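Local coordinates for probable porin (Pseudomonas aeruginosa, PDB 4FSO), which forms an outer-membrane beta-barrel of the OprD family that probably acts as a porin, letting small solutes through, at residues V232-S246 with D258-Q270. Numbering follows the deposited sequence.
Sequences VGAGKLSADLRWFDS and DNRALSLLLAYAQ. With C8E ((hydroxyethyloxy)tri(ethyloxy)octane), chain H.
Leu241 pushes its CD1 methyl into the notch between Leu262 and Leu264, 3.7 Å from Leu262 CD1 and 4.2 Å from Leu264 CD1. With CG of Leu241 anti to the backbone N (chi1 -176°), that branch leans over the neighbouring strand, and the Leu262 side chain crosses it at a slant. The ridge continues on the same face: Leu266 CD1 rests on the small Ala239 CB at 3.7 Å, and the low spot over Ala239 also receives a detergent molecule, whose O15 lies 3.4 Å from Ala239 CB. Further along, Leu262 CD1 meets the edge of the Trp243 ring, which lies side by side with Arg260. At the end away from the loop joining the pair, the Tyr268 ring lies across the poorly ordered turn at 232-235, CE1 to Val232 O; its OH lies over Gly235, which has no side chain to collide with it.

The other face is more polar. Arg242 grips Asp240 of its own strand side-on, NH2 3.0 Å from Asp240 OD2 and NE to OD1, both from above the carboxylate plane. Its NH1 bonds Tyr297 O, and Arg242 also makes a cation-pi contact with Tyr297. Water 1 links Asp240 O to Ser263 OG, which takes a second partner in Ala299 N. Beyond them Phe244 CB sits against the small Ala261 CB at 4.1 Å, and Met288 covers both.

Twelve backbone hydrogen bonds join the strands, antiparallel at 169°, and strand 219-231 continues the ladder. The leucine-rich face, touched by two detergent molecules, is consistent with the membrane side, and that of Asp240, Arg242 and Ser263 with the interior: a characteristic hairpin of an outer-membrane porin beta-barrel wall.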
ATOM      1  N   VAL A 232     -25.358  -2.690 -11.276  1.00 78.84           N
ATOM      2  CA  VAL A 232     -25.691  -3.025 -12.665  1.00 82.25           C
ATOM      3  C   VAL A 232     -25.462  -4.514 -12.971  1.00 85.40           C
ATOM      4  O   VAL A 232     -24.347  -4.929 -13.288  1.00 86.69           O
ATOM      5  CB  VAL A 232     -24.938  -2.117 -13.704  1.00 70.66           C
ATOM      6  CG1 VAL A 232     -23.480  -1.904 -13.321  1.00 64.03           C
ATOM      7  CG2 VAL A 232     -25.079  -2.661 -15.132  1.00 74.27           C
ATOM      8  N   GLY A 233     -26.506  -5.327 -12.839  1.00 86.55           N
ATOM      9  CA  GLY A 233     -27.774  -4.910 -12.276  1.00 84.26           C
ATOM     10  C   GLY A 233     -28.067  -5.737 -11.038  1.00 89.94           C
ATOM     11  O   GLY A 233     -28.704  -5.258 -10.097  1.00 90.84           O
ATOM     12  N   ALA A 234     -27.596  -6.986 -11.046  1.00 88.05           N
ATOM     13  CA  ALA A 234     -27.696  -7.884  -9.890  1.00 79.11           C
ATOM     14  C   ALA A 234     -26.391  -7.877  -9.098  1.00 76.95           C
ATOM     15  O   ALA A 234     -26.322  -8.326  -7.948  1.00 70.99           O
ATOM     16  CB  ALA A 234     -28.016  -9.291 -10.351  1.00 73.33           C
ATOM     17  N   GLY A 235     -25.348  -7.373  -9.743  1.00 80.57           N
ATOM     18  CA  GLY A 235     -24.045  -7.277  -9.131  1.00 78.67           C
ATOM     19  C   GLY A 235     -23.572  -5.843  -9.121  1.00 63.41           C
ATOM     20  O   GLY A 235     -24.332  -4.942  -9.448  1.00 60.52           O
ATOM     21  N   LYS A 236     -22.315  -5.629  -8.757  1.00 57.33           N
ATOM     22  CA  LYS A 236     -21.801  -4.275  -8.583  1.00 54.36           C
ATOM     23  C   LYS A 236     -20.554  -4.040  -9.434  1.00 55.49           C
ATOM     24  O   LYS A 236     -19.579  -4.788  -9.352  1.00 61.54           O
ATOM     25  CB  LYS A 236     -21.515  -4.015  -7.099  1.00 61.16           C
ATOM     26  CG  LYS A 236     -21.916  -2.623  -6.624  1.00 82.60           C
ATOM     27  CD  LYS A 236     -22.835  -2.662  -5.395  1.00 87.26           C
ATOM     28  CE  LYS A 236     -23.439  -1.277  -5.096  1.00 83.26           C
ATOM     29  NZ  LYS A 236     -22.438  -0.161  -4.997  1.00 71.23           N
ATOM     30  N   LEU A 237     -20.587  -3.002 -10.258  1.00 46.16           N
ATOM     31  CA  LEU A 237     -19.491  -2.756 -11.190  1.00 39.99           C
ATOM     32  C   LEU A 237     -18.527  -1.669 -10.702  1.00 37.40           C
ATOM     33  O   LEU A 237     -18.951  -0.606 -10.277  1.00 42.00           O
ATOM     34  CB  LEU A 237     -20.052  -2.367 -12.542  1.00 47.62           C
ATOM     35  CG  LEU A 237     -18.952  -1.921 -13.488  1.00 59.64           C
ATOM     36  CD1 LEU A 237     -18.330  -3.155 -14.126  1.00 59.91           C
ATOM     37  CD2 LEU A 237     -19.457  -0.921 -14.519  1.00 57.51           C
ATOM     38  N   SER A 238     -17.226  -1.934 -10.775  1.00 42.58           N
ATOM     39  CA  SER A 238     -16.241  -1.027 -10.179  1.00 40.13           C
ATOM     40  C   SER A 238     -15.131  -0.624 -11.138  1.00 39.14           C
ATOM     41  O   SER A 238     -14.624  -1.451 -11.892  1.00 46.44           O
ATOM     42  CB  SER A 238     -15.616  -1.667  -8.935  1.00 42.00           C
ATOM     43  OG  SER A 238     -16.610  -2.315  -8.159  1.00 59.43           O
ATOM     44  N   ALA A 239     -14.750   0.647 -11.082  1.00 34.62           N
ATOM     45  CA  ALA A 239     -13.669   1.172 -11.902  1.00 40.28           C
ATOM     46  C   ALA A 239     -12.693   1.972 -11.043  1.00 32.91           C
ATOM     47  O   ALA A 239     -13.095   2.764 -10.202  1.00 20.90           O
ATOM     48  CB  ALA A 239     -14.234   2.037 -13.015  1.00 42.35           C
ATOM     49  N   ASP A 240     -11.404   1.758 -11.260  1.00 34.02           N
ATOM     50  CA  ASP A 240     -10.385   2.429 -10.470  1.00 29.37           C
ATOM     51  C   ASP A 240      -9.300   2.973 -11.389  1.00 35.69           C
ATOM     52  O   ASP A 240      -8.503   2.218 -11.955  1.00 37.28           O
ATOM     53  CB  ASP A 240      -9.787   1.466  -9.446  1.00 29.76           C
ATOM     54  CG  ASP A 240      -9.075   2.180  -8.330  1.00 60.04           C
ATOM     55  OD1 ASP A 240      -8.544   3.292  -8.579  1.00 77.81           O
ATOM     56  OD2 ASP A 240      -9.060   1.639  -7.197  1.00 60.25           O
ATOM     57  N   LEU A 241      -9.289   4.292 -11.539  1.00 31.66           N
ATOM     58  CA  LEU A 241      -8.358   4.963 -12.429  1.00 26.94           C
ATOM     59  C   LEU A 241      -7.296   5.734 -11.658  1.00 31.20           C
ATOM     60  O   LEU A 241      -7.623   6.579 -10.835  1.00 40.21           O
ATOM     61  CB  LEU A 241      -9.112   5.917 -13.344  1.00 25.64           C
ATOM     62  CG  LEU A 241      -8.187   6.579 -14.357  1.00 43.54           C
ATOM     63  CD1 LEU A 241      -7.492   5.526 -15.201  1.00 43.88           C
ATOM     64  CD2 LEU A 241      -8.982   7.511 -15.238  1.00 59.48           C
ATOM     65  N   ARG A 242      -6.030   5.441 -11.949  1.00 31.18           N
ATOM     66  CA  ARG A 242      -4.886   6.053 -11.263  1.00 25.43           C
ATOM     67  C   ARG A 242      -3.828   6.536 -12.249  1.00 27.74           C
ATOM     68  O   ARG A 242      -3.443   5.821 -13.180  1.00 30.56           O
ATOM     69  CB  ARG A 242      -4.212   5.052 -10.309  1.00 27.75           C
ATOM     70  CG  ARG A 242      -5.160   4.142  -9.576  1.00 13.82           C
ATOM     71  CD  ARG A 242      -4.737   3.924  -8.182  1.00 11.14           C
ATOM     72  NE  ARG A 242      -5.670   3.016  -7.542  1.00 45.04           N
ATOM     73  CZ  ARG A 242      -5.320   1.919  -6.882  1.00 46.22           C
ATOM     74  NH1 ARG A 242      -4.041   1.602  -6.740  1.00 45.70           N
ATOM     75  NH2 ARG A 242      -6.253   1.149  -6.346  1.00 46.36           N
ATOM     76  N   TRP A 243      -3.332   7.739 -12.014  1.00 22.00           N
ATOM     77  CA  TRP A 243      -2.325   8.329 -12.869  1.00 15.51           C
ATOM     78  C   TRP A 243      -1.250   9.013 -12.040  1.00 16.40           C
ATOM     79  O   TRP A 243      -1.557   9.683 -11.057  1.00 31.21           O
ATOM     80  CB  TRP A 243      -2.985   9.344 -13.789  1.00 18.96           C
ATOM     81  CG  TRP A 243      -1.992  10.016 -14.652  1.00 40.69           C
ATOM     82  CD1 TRP A 243      -1.281   9.451 -15.673  1.00 37.23           C
ATOM     83  CD2 TRP A 243      -1.563  11.379 -14.574  1.00 41.65           C
ATOM     84  NE1 TRP A 243      -0.447  10.379 -16.239  1.00 33.18           N
ATOM     85  CE2 TRP A 243      -0.605  11.575 -15.592  1.00 37.49           C
ATOM     86  CE3 TRP A 243      -1.903  12.456 -13.749  1.00 44.03           C
ATOM     87  CZ2 TRP A 243       0.020  12.807 -15.813  1.00 39.99           C
ATOM     88  CZ3 TRP A 243      -1.277  13.681 -13.968  1.00 46.88           C
ATOM     89  CH2 TRP A 243      -0.331  13.844 -14.995  1.00 39.57           C
ATOM     90  N   PHE A 244       0.011   8.840 -12.412  1.00 20.76           N
ATOM     91  CA  PHE A 244       1.101   9.505 -11.690  1.00 26.35           C
ATOM     92  C   PHE A 244       2.074  10.165 -12.631  1.00 30.82           C
ATOM     93  O   PHE A 244       2.472   9.594 -13.646  1.00 30.36           O
ATOM     94  CB  PHE A 244       1.918   8.540 -10.822  1.00 18.99           C
ATOM     95  CG  PHE A 244       1.175   7.971  -9.659  1.00 25.55           C
ATOM     96  CD1 PHE A 244       0.409   6.814  -9.805  1.00 18.35           C
ATOM     97  CD2 PHE A 244       1.259   8.570  -8.404  1.00 28.53           C
ATOM     98  CE1 PHE A 244      -0.277   6.264  -8.712  1.00 19.62           C
ATOM     99  CE2 PHE A 244       0.583   8.031  -7.310  1.00 29.03           C
ATOM    100  CZ  PHE A 244      -0.188   6.862  -7.462  1.00 18.59           C
ATOM    101  N   ASP A 245       2.502  11.356 -12.257  1.00 31.75           N
ATOM    102  CA  ASP A 245       3.453  12.062 -13.069  1.00 23.30           C
ATOM    103  C   ASP A 245       4.580  12.416 -12.140  1.00 26.08           C
ATOM    104  O   ASP A 245       4.344  13.077 -11.139  1.00 32.11           O
ATOM    105  CB  ASP A 245       2.796  13.308 -13.636  1.00 25.06           C
ATOM    106  CG  ASP A 245       3.560  13.897 -14.776  1.00 32.51           C
ATOM    107  OD1 ASP A 245       4.780  13.688 -14.863  1.00 36.09           O
ATOM    108  OD2 ASP A 245       2.934  14.580 -15.600  1.00 55.33           O
ATOM    109  N   SER A 246       5.792  11.964 -12.466  1.00 23.37           N
ATOM    110  CA  SER A 246       6.956  12.147 -11.590  1.00 28.75           C
ATOM    111  C   SER A 246       8.206  12.576 -12.351  1.00 28.34           C
ATOM    112  O   SER A 246       8.456  12.131 -13.459  1.00 27.92           O
ATOM    113  CB  SER A 246       7.279  10.865 -10.804  1.00 15.39           C
ATOM    114  OG  SER A 246       6.131  10.081 -10.643  1.00 25.72           O
ATOM    115  N   ASP A 258      11.994  10.422 -14.900  1.00 34.18           N
ATOM    116  CA  ASP A 258      10.988  10.834 -15.864  1.00 23.51           C
ATOM    117  C   ASP A 258       9.978   9.693 -16.091  1.00 29.38           C
ATOM    118  O   ASP A 258      10.281   8.669 -16.740  1.00 23.62           O
ATOM    119  CB  ASP A 258      11.687  11.249 -17.166  1.00 35.99           C
ATOM    120  CG  ASP A 258      10.722  11.389 -18.347  1.00 61.30           C
ATOM    121  OD1 ASP A 258       9.647  12.005 -18.156  1.00 56.93           O
ATOM    122  OD2 ASP A 258      11.040  10.876 -19.460  1.00 63.99           O
ATOM    123  N   ASN A 259       8.768   9.874 -15.567  1.00 22.90           N
ATOM    124  CA  ASN A 259       7.798   8.806 -15.586  1.00 14.27           C
ATOM    125  C   ASN A 259       6.353   9.226 -15.531  1.00 11.74           C
ATOM    126  O   ASN A 259       5.939   9.987 -14.684  1.00 17.29           O
ATOM    127  CB  ASN A 259       8.070   7.812 -14.440  1.00  9.77           C
ATOM    128  CG  ASN A 259       7.087   6.667 -14.425  1.00 12.24           C
ATOM    129  OD1 ASN A 259       7.264   5.714 -15.149  1.00 27.19           O
ATOM    130  ND2 ASN A 259       6.043   6.765 -13.618  1.00 12.53           N
ATOM    131  N   ARG A 260       5.568   8.643 -16.412  1.00 17.03           N
ATOM    132  CA  ARG A 260       4.132   8.655 -16.236  1.00 20.49           C
ATOM    133  C   ARG A 260       3.618   7.234 -16.009  1.00 28.18           C
ATOM    134  O   ARG A 260       3.952   6.300 -16.743  1.00 33.56           O
ATOM    135  CB  ARG A 260       3.432   9.401 -17.398  1.00 18.52           C
ATOM    136  CG  ARG A 260       3.649  10.902 -17.257  1.00 29.07           C
ATOM    137  CD  ARG A 260       3.752  11.638 -18.559  1.00 42.80           C
ATOM    138  NE  ARG A 260       4.760  11.120 -19.495  1.00 46.26           N
ATOM    139  CZ  ARG A 260       6.075  11.139 -19.300  1.00 37.33           C
ATOM    140  NH1 ARG A 260       6.595  11.606 -18.168  1.00 36.50           N
ATOM    141  NH2 ARG A 260       6.873  10.679 -20.245  1.00 28.51           N
ATOM    142  N   ALA A 261       2.844   7.067 -14.943  1.00 29.07           N
ATOM    143  CA  ALA A 261       2.276   5.769 -14.633  1.00 24.36           C
ATOM    144  C   ALA A 261       0.755   5.817 -14.695  1.00 26.88           C
ATOM    145  O   ALA A 261       0.106   6.596 -13.996  1.00 28.50           O
ATOM    146  CB  ALA A 261       2.742   5.301 -13.281  1.00 18.51           C
ATOM    147  N   LEU A 262       0.195   4.970 -15.544  1.00 22.20           N
ATOM    148  CA  LEU A 262      -1.242   4.860 -15.639  1.00 20.99           C
ATOM    149  C   LEU A 262      -1.705   3.453 -15.296  1.00 26.79           C
ATOM    150  O   LEU A 262      -1.145   2.474 -15.771  1.00 33.22           O
ATOM    151  CB  LEU A 262      -1.695   5.248 -17.043  1.00 17.41           C
ATOM    152  CG  LEU A 262      -3.201   5.246 -17.279  1.00 37.97           C
ATOM    153  CD1 LEU A 262      -3.908   5.905 -16.136  1.00 36.02           C
ATOM    154  CD2 LEU A 262      -3.532   5.964 -18.583  1.00 46.75           C
ATOM    155  N   SER A 263      -2.713   3.346 -14.445  1.00 20.47           N
ATOM    156  CA  SER A 263      -3.364   2.057 -14.265  1.00 16.42           C
ATOM    157  C   SER A 263      -4.853   2.186 -14.158  1.00 21.75           C
ATOM    158  O   SER A 263      -5.407   3.180 -13.650  1.00 21.00           O
ATOM    159  CB  SER A 263      -2.810   1.251 -13.080  1.00 29.81           C
ATOM    160  OG  SER A 263      -3.312   1.695 -11.834  1.00 29.45           O
ATOM    161  N   LEU A 264      -5.499   1.148 -14.651  1.00 20.49           N
ATOM    162  CA  LEU A 264      -6.940   1.083 -14.659  1.00 27.47           C
ATOM    163  C   LEU A 264      -7.359  -0.327 -14.248  1.00 37.41           C
ATOM    164  O   LEU A 264      -6.923  -1.335 -14.825  1.00 25.67           O
ATOM    165  CB  LEU A 264      -7.460   1.433 -16.043  1.00 27.15           C
ATOM    166  CG  LEU A 264      -8.938   1.183 -16.314  1.00 40.87           C
ATOM    167  CD1 LEU A 264      -9.821   2.081 -15.445  1.00 44.39           C
ATOM    168  CD2 LEU A 264      -9.178   1.431 -17.778  1.00 35.48           C
ATOM    169  N   LEU A 265      -8.184  -0.397 -13.219  1.00 38.52           N
ATOM    170  CA  LEU A 265      -8.734  -1.666 -12.811  1.00 31.38           C
ATOM    171  C   LEU A 265     -10.262  -1.593 -12.880  1.00 30.38           C
ATOM    172  O   LEU A 265     -10.883  -0.619 -12.437  1.00 33.50           O
ATOM    173  CB  LEU A 265      -8.240  -2.026 -11.413  1.00 35.77           C
ATOM    174  CG  LEU A 265      -8.663  -3.380 -10.831  1.00 38.94           C
ATOM    175  CD1 LEU A 265      -7.704  -4.505 -11.213  1.00 32.61           C
ATOM    176  CD2 LEU A 265      -8.793  -3.268  -9.317  1.00 39.09           C
ATOM    177  N   LEU A 266     -10.851  -2.627 -13.467  1.00 24.41           N
ATOM    178  CA  LEU A 266     -12.300  -2.783 -13.570  1.00 38.24           C
ATOM    179  C   LEU A 266     -12.752  -4.080 -12.891  1.00 39.48           C
ATOM    180  O   LEU A 266     -12.153  -5.141 -13.111  1.00 37.64           O
ATOM    181  CB  LEU A 266     -12.706  -2.842 -15.037  1.00 42.56           C
ATOM    182  CG  LEU A 266     -13.179  -1.571 -15.722  1.00 49.13           C
ATOM    183  CD1 LEU A 266     -12.426  -0.356 -15.211  1.00 57.57           C
ATOM    184  CD2 LEU A 266     -12.975  -1.755 -17.212  1.00 42.14           C
ATOM    185  N   ALA A 267     -13.798  -4.015 -12.070  1.00 29.74           N
ATOM    186  CA  ALA A 267     -14.309  -5.242 -11.469  1.00 30.74           C
ATOM    187  C   ALA A 267     -15.819  -5.348 -11.566  1.00 49.20           C
ATOM    188  O   ALA A 267     -16.546  -4.339 -11.603  1.00 52.50           O
ATOM    189  CB  ALA A 267     -13.866  -5.385 -10.052  1.00 10.50           C
ATOM    190  N   TYR A 268     -16.272  -6.592 -11.647  1.00 39.61           N
ATOM    191  CA  TYR A 268     -17.680  -6.902 -11.607  1.00 39.98           C
ATOM    192  C   TYR A 268     -17.927  -7.961 -10.526  1.00 47.14           C
ATOM    193  O   TYR A 268     -17.307  -9.037 -10.522  1.00 47.31           O
ATOM    194  CB  TYR A 268     -18.224  -7.355 -12.975  1.00 34.01           C
ATOM    195  CG  TYR A 268     -19.693  -7.651 -12.865  1.00 55.42           C
ATOM    196  CD1 TYR A 268     -20.571  -6.672 -12.419  1.00 73.39           C
ATOM    197  CD2 TYR A 268     -20.203  -8.912 -13.136  1.00 60.36           C
ATOM    198  CE1 TYR A 268     -21.918  -6.926 -12.279  1.00 79.05           C
ATOM    199  CE2 TYR A 268     -21.553  -9.173 -12.997  1.00 67.93           C
ATOM    200  CZ  TYR A 268     -22.405  -8.172 -12.570  1.00 76.73           C
ATOM    201  OH  TYR A 268     -23.751  -8.402 -12.427  1.00 86.73           O
ATOM    202  N   ALA A 269     -18.827  -7.641  -9.604  1.00 39.82           N
ATOM    203  CA  ALA A 269     -19.022  -8.471  -8.426  1.00 48.88           C
ATOM    204  C   ALA A 269     -20.501  -8.788  -8.186  1.00 59.21           C
ATOM    205  O   ALA A 269     -21.337  -7.884  -8.042  1.00 57.72           O
ATOM    206  CB  ALA A 269     -18.408  -7.800  -7.205  1.00 39.55           C
ATOM    207  N   GLN A 270     -20.808 -10.080  -8.136  1.00 47.78           N
ATOM    208  CA  GLN A 270     -22.176 -10.540  -7.980  1.00 59.44           C
ATOM    209  C   GLN A 270     -22.168 -11.829  -7.188  1.00 65.18           C
ATOM    210  O   GLN A 270     -21.452 -12.770  -7.526  1.00 58.02           O
ATOM    211  CB  GLN A 270     -22.837 -10.774  -9.337  1.00 68.51           C
ATOM    212  CG  GLN A 270     -24.159 -11.515  -9.224  1.00 78.47           C
ATOM    213  CD  GLN A 270     -24.853 -11.714 -10.559  1.00 86.48           C
ATOM    214  OE1 GLN A 270     -24.309 -11.399 -11.624  1.00 76.70           O
ATOM    215  NE2 GLN A 270     -26.071 -12.242 -10.505  1.00 93.14           N
TER
HETATM  216  C8  C8E H 506     -18.583   2.504 -13.755  1.00 48.40           C
HETATM  217  O9  C8E H 506     -18.025   2.691 -12.466  1.00 48.70           O
HETATM  218  C10 C8E H 506     -18.103   4.039 -12.042  1.00 57.59           C
HETATM  219  C11 C8E H 506     -16.772   4.488 -11.430  1.00 73.62           C
HETATM  220  O12 C8E H 506     -15.913   5.027 -12.420  1.00 83.27           O
HETATM  221  C13 C8E H 506     -14.838   5.784 -11.904  1.00 68.66           C
HETATM  222  C14 C8E H 506     -14.001   6.232 -13.097  1.00 58.86           C
HETATM  223  O15 C8E H 506     -14.102   5.222 -14.079  1.00 57.85           O
HETATM  224  C16 C8E H 506     -12.900   4.957 -14.788  1.00 53.96           C
HETATM  225  C17 C8E H 506     -13.059   5.291 -16.281  1.00 51.22           C
HETATM  226  O18 C8E H 506     -13.382   4.152 -17.072  1.00 53.62           O
HETATM  227  C19 C8E H 506     -14.698   3.634 -16.876  1.00 52.45           C
HETATM  228  C20 C8E H 506     -15.060   2.632 -17.973  1.00 49.20           C
HETATM  229  O21 C8E H 506     -16.053   1.742 -17.510  1.00 46.89           O
HETATM  230  O   HOH W   1      -5.999   1.288 -11.004  1.00 20.14           O
HETATM  231  O   HOH W   2       4.785   8.415 -12.245  1.00 34.93           O